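Local coordinates for protein deacetylase EF_0837 (Enterococcus faecalis, PDB 2ICS) that acts as a binuclear zinc esterase of the amidohydrolase type, deacetylating acetyl-(R)-mandelate in vitro with very low efficiency, at residues Q175-E179 against N180-P184; I220-Q223 against A224-K227. All coordinates share one frame; numbering follows the deposited sequence.

Contact 1 of 2, residues Q175-E179 against N180-P184; sequences QIQQE and NQEIP
Gln177 reaches from the last turn of its helix along the returning chain and ties it down with side chain and backbone together. With CG anti to the backbone N (chi1 178°) and the chain extended beyond, its amide arrives beside the peptide of Ile183: NE2 donates to Ile183 O at 2.9 Å, the acceptor lying in the amide plane and the bond fairly straight at 159°. CG is pressed on the same oxygen, 3.2 Å from Ile183 O, and lies 3.7 Å from Glu182 CA, which makes this the close-packed part of the turn. The amide is held at both ends, since OE1 binds Lys174 NZ and NE2 also binds Asp207 OD1. Gln177 O takes the amide of Asn180 N at 3.1 Å, from above its carbonyl plane, and more weakly that of Glu182 N at 3.0 Å. The left-handed backbone of Gln181 and Glu182 turns the chain back. The outward side is open to solvent: there the exposed side chains of Gln178 and Glu182 run side by side, amide and carboxylate planes 65° apart. Well apart from that pair, Gln175 NE2 binds Glu179 OE2 at 2.8 Å along the helix surface. On the buried side Ile176 and Ile183 rest on Val139 and Ile143 of helix 136-145, Lys140 NZ binds Glu179 O, and the chain leads from helix 168-178 into strand 186-189, a helix-to-strand connection of the TIM barrel.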
loop_
_atom_site.group_PDB
_atom_site.type_symbol
_atom_site.label_atom_id
_atom_site.label_comp_id
_atom_site.label_asym_id
_atom_site.label_seq_id
_atom_site.Cartn_x
_atom_site.Cartn_y
_atom_site.Cartn_z
ATOM N N GLN A 175 -12.121 -8.475 -17.429
ATOM C CA GLN A 175 -13.506 -8.902 -17.617
ATOM C C GLN A 175 -14.194 -8.960 -16.256
ATOM O O GLN A 175 -15.306 -8.460 -16.086
ATOM C CB GLN A 175 -13.547 -10.283 -18.273
ATOM C CG GLN A 175 -14.934 -10.897 -18.378
ATOM C CD GLN A 175 -14.885 -12.358 -18.787
ATOM O OE1 GLN A 175 -14.313 -12.703 -19.824
ATOM N NE2 GLN A 175 -15.486 -13.226 -17.975
ATOM N N ILE A 176 -13.518 -9.586 -15.296
ATOM C CA ILE A 176 -14.022 -9.710 -13.936
ATOM C C ILE A 176 -14.260 -8.324 -13.339
ATOM O O ILE A 176 -15.187 -8.133 -12.548
ATOM C CB ILE A 176 -13.017 -10.465 -13.045
ATOM C CG1 ILE A 176 -12.866 -11.901 -13.549
ATOM C CG2 ILE A 176 -13.478 -10.435 -11.586
ATOM C CD1 ILE A 176 -11.780 -12.677 -12.858
ATOM N N GLN A 177 -13.417 -7.365 -13.716
ATOM C CA GLN A 177 -13.545 -5.996 -13.225
ATOM C C GLN A 177 -14.828 -5.410 -13.797
ATOM O O GLN A 177 -15.604 -4.761 -13.091
ATOM C CB GLN A 177 -12.343 -5.151 -13.667
ATOM C CG GLN A 177 -12.417 -3.683 -13.236
ATOM C CD GLN A 177 -11.193 -2.874 -13.662
ATOM O OE1 GLN A 177 -10.878 -2.778 -14.850
ATOM N NE2 GLN A 177 -10.503 -2.287 -12.690
ATOM N N GLN A 178 -15.040 -5.654 -15.084
ATOM C CA GLN A 178 -16.222 -5.176 -15.784
ATOM C C GLN A 178 -17.485 -5.752 -15.138
ATOM O O GLN A 178 -18.496 -5.066 -15.003
ATOM C CB GLN A 178 -16.151 -5.608 -17.248
ATOM C CG GLN A 178 -17.274 -5.079 -18.126
ATOM C CD GLN A 178 -17.097 -3.614 -18.471
ATOM O OE1 GLN A 178 -17.060 -2.755 -17.588
ATOM N NE2 GLN A 178 -16.984 -3.320 -19.762
ATOM N N GLU A 179 -17.413 -7.015 -14.734
ATOM C CA GLU A 179 -18.545 -7.700 -14.121
ATOM C C GLU A 179 -18.830 -7.305 -12.674
ATOM O O GLU A 179 -19.854 -7.704 -12.116
ATOM C CB GLU A 179 -18.336 -9.217 -14.196
ATOM C CG GLU A 179 -18.440 -9.799 -15.600
ATOM C CD GLU A 179 -18.079 -11.275 -15.654
ATOM O OE1 GLU A 179 -18.628 -12.057 -14.850
ATOM O OE2 GLU A 179 -17.248 -11.655 -16.507
ATOM N N ASN A 180 -17.938 -6.529 -12.065
ATOM C CA ASN A 180 -18.136 -6.120 -10.682
ATOM C C ASN A 180 -18.009 -4.615 -10.433
ATOM O O ASN A 180 -17.232 -4.171 -9.583
ATOM C CB ASN A 180 -17.178 -6.885 -9.765
ATOM C CG ASN A 180 -17.386 -8.389 -9.833
ATOM O OD1 ASN A 180 -17.156 -9.014 -10.870
ATOM N ND2 ASN A 180 -17.824 -8.977 -8.724
ATOM N N GLN A 181 -18.776 -3.840 -11.192
ATOM C CA GLN A 181 -18.811 -2.388 -11.050
ATOM C C GLN A 181 -17.450 -1.700 -11.115
ATOM O O GLN A 181 -17.193 -0.759 -10.366
ATOM C CB GLN A 181 -19.496 -2.025 -9.728
ATOM C CG GLN A 181 -20.721 -2.876 -9.408
ATOM C CD GLN A 181 -21.777 -2.829 -10.501
ATOM O OE1 GLN A 181 -22.373 -1.782 -10.763
ATOM N NE2 GLN A 181 -22.011 -3.969 -11.148
ATOM N N GLU A 182 -16.586 -2.165 -12.009
ATOM C CA GLU A 182 -15.264 -1.570 -12.169
ATOM C C GLU A 182 -14.463 -1.555 -10.871
ATOM O O GLU A 182 -13.765 -0.588 -10.574
ATOM C CB GLU A 182 -15.398 -0.142 -12.701
ATOM C CG GLU A 182 -15.898 -0.061 -14.131
ATOM C CD GLU A 182 -14.916 -0.663 -15.114
ATOM O OE1 GLU A 182 -13.769 -0.172 -15.184
ATOM O OE2 GLU A 182 -15.288 -1.629 -15.814
ATOM N N ILE A 183 -14.568 -2.631 -10.100
ATOM C CA ILE A 183 -13.841 -2.728 -8.848
ATOM C C ILE A 183 -12.348 -2.553 -9.148
ATOM O O ILE A 183 -11.868 -2.950 -10.209
ATOM C CB ILE A 183 -14.115 -4.089 -8.170
ATOM C CG1 ILE A 183 -13.504 -4.109 -6.770
ATOM C CG2 ILE A 183 -13.581 -5.219 -9.031
ATOM C CD1 ILE A 183 -14.058 -5.202 -5.881
ATOM N N PRO A 184 -11.600 -1.924 -8.230
ATOM C CA PRO A 184 -10.164 -1.711 -8.447
ATOM C C PRO A 184 -9.377 -2.984 -8.724
ATOM O O PRO A 184 -9.625 -4.032 -8.127
ATOM C CB PRO A 184 -9.720 -1.024 -7.160
ATOM C CG PRO A 184 -10.934 -0.212 -6.797
ATOM C CD PRO A 184 -12.055 -1.216 -7.019
#

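Contact 2 of 2, residues I220-Q223 against A224-K227; sequences ILDQ and ATDK
Asp222 N gives a nearly straight hydrogen bond to Lys227 O (2.7 Å, 163°), and the carboxylate of Asp222 binds the turn that joins the two residues. Its OD1 accepts Ala224 N at 3.0 Å through the anti lone pair, the bond of an Asx turn, and takes a weak second one from Thr225 N at 3.4 Å. With CG anti to the backbone N (chi1 -170°), the carboxylate swings beside its own carbonyl carbon and over the start of the loop. Asp222 O collects three weak amide bonds, the shortest from Asp226 N at 2.7 Å, with Thr225 N and Lys227 N farther off. Asp226 and Lys227 thus both face Asp222, forming a G1 beta bulge at the end of a tight beta hairpin; Asp226 takes the left-handed backbone conformation that lets the chain turn into strand 227-228. Around this polar core the packing is modest. Thr225 OG1 comes across the flank of the aspartate, 3.5 Å from Asp222 CB, while Ala224 CB sits 3.2 Å from Asp222 OD1. On another side Leu221 lays CD1 against the backbone of the second strand, 3.4 Å from Lys227 O. The same leucine packs on His254, Val255 and Thr258 of helix 253-261, and Asp226 OD1 binds His254 NE2. Ile220, just before the hairpin, is buried against Phe213, Val255 and Met264.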
loop_
_atom_site.group_PDB
_atom_site.type_symbol
_atom_site.label_atom_id
_atom_site.label_comp_id
_atom_site.label_asym_id
_atom_site.label_seq_id
_atom_site.Cartn_x
_atom_site.Cartn_y
_atom_site.Cartn_z
ATOM N N ILE A 220 10.223 -0.965 -16.155
ATOM C CA ILE A 220 10.038 0.285 -16.900
ATOM C C ILE A 220 11.318 0.978 -17.389
ATOM O O ILE A 220 11.251 1.881 -18.225
ATOM C CB ILE A 220 9.230 1.316 -16.079
ATOM C CG1 ILE A 220 10.053 1.797 -14.884
ATOM C CG2 ILE A 220 7.919 0.700 -15.623
ATOM C CD1 ILE A 220 9.390 2.928 -14.116
ATOM N N LEU A 221 12.476 0.577 -16.877
ATOM C CA LEU A 221 13.716 1.200 -17.324
ATOM C C LEU A 221 14.348 0.422 -18.479
ATOM O O LEU A 221 14.443 -0.802 -18.432
ATOM C CB LEU A 221 14.728 1.300 -16.176
ATOM C CG LEU A 221 16.082 1.922 -16.551
ATOM C CD1 LEU A 221 15.899 3.403 -16.856
ATOM C CD2 LEU A 221 17.074 1.747 -15.418
ATOM N N ASP A 222 14.755 1.137 -19.524
ATOM C CA ASP A 222 15.413 0.501 -20.660
ATOM C C ASP A 222 16.884 0.496 -20.266
ATOM O O ASP A 222 17.547 1.537 -20.295
ATOM C CB ASP A 222 15.226 1.320 -21.938
ATOM C CG ASP A 222 15.693 0.576 -23.187
ATOM O OD1 ASP A 222 16.797 -0.011 -23.161
ATOM O OD2 ASP A 222 14.956 0.584 -24.201
ATOM N N GLN A 223 17.390 -0.669 -19.884
ATOM C CA GLN A 223 18.774 -0.785 -19.452
ATOM C C GLN A 223 19.791 -0.413 -20.529
ATOM O O GLN A 223 20.920 -0.034 -20.214
ATOM C CB GLN A 223 19.042 -2.207 -18.954
ATOM C CG GLN A 223 18.186 -2.603 -17.761
ATOM C CD GLN A 223 18.396 -4.048 -17.346
ATOM O OE1 GLN A 223 18.236 -4.965 -18.153
ATOM N NE2 GLN A 223 18.753 -4.257 -16.084
ATOM N N ALA A 224 19.385 -0.510 -21.791
ATOM C CA ALA A 224 20.270 -0.199 -22.908
ATOM C C ALA A 224 20.524 1.296 -23.086
ATOM O O ALA A 224 21.643 1.709 -23.394
ATOM C CB ALA A 224 19.705 -0.783 -24.198
ATOM N N THR A 225 19.486 2.103 -22.899
ATOM C CA THR A 225 19.613 3.546 -23.057
ATOM C C THR A 225 19.584 4.266 -21.712
ATOM O O THR A 225 19.835 5.470 -21.631
ATOM C CB THR A 225 18.482 4.099 -23.945
ATOM O OG1 THR A 225 17.221 3.893 -23.301
ATOM C CG2 THR A 225 18.475 3.387 -25.292
ATOM N N ASP A 226 19.281 3.514 -20.658
ATOM C CA ASP A 226 19.210 4.063 -19.313
ATOM C C ASP A 226 18.112 5.119 -19.252
ATOM O O ASP A 226 18.230 6.123 -18.550
ATOM C CB ASP A 226 20.560 4.670 -18.922
ATOM C CG ASP A 226 20.745 4.757 -17.418
ATOM O OD1 ASP A 226 20.537 3.729 -16.736
ATOM O OD2 ASP A 226 21.106 5.844 -16.920
ATOM N N LYS A 227 17.043 4.884 -20.002
ATOM C CA LYS A 227 15.911 5.797 -20.035
ATOM C C LYS A 227 14.624 5.026 -19.774
ATOM O O LYS A 227 14.556 3.817 -20.002
ATOM C CB LYS A 227 15.818 6.484 -21.399
ATOM C CG LYS A 227 16.953 7.453 -21.697
ATOM C CD LYS A 227 16.880 7.963 -23.133
ATOM C CE LYS A 227 15.542 8.639 -23.436
ATOM N NZ LYS A 227 15.303 9.847 -22.595
#

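Contact 1 and contact 2 are separate turns, their centres 33 Å apart and their nearest atoms about 19 Å apart, without touch. Both lie well out from the middle of the chain, at about 20 and 26 Å from its centre. Between them run parallel strands 186-189 and 208-210 of the barrel, which lead to zinc ligands: contact 1 opens into the strand that carries His188, while Asp207, which Gln177 binds, immediately precedes the strand leading to His211. Contact 2 comes nearer the metal site, the side chain of Ile220 being about 9 Å from that of His211, a ligand of the second zinc that also lines the adenine pocket; contact 1 lies away from this site.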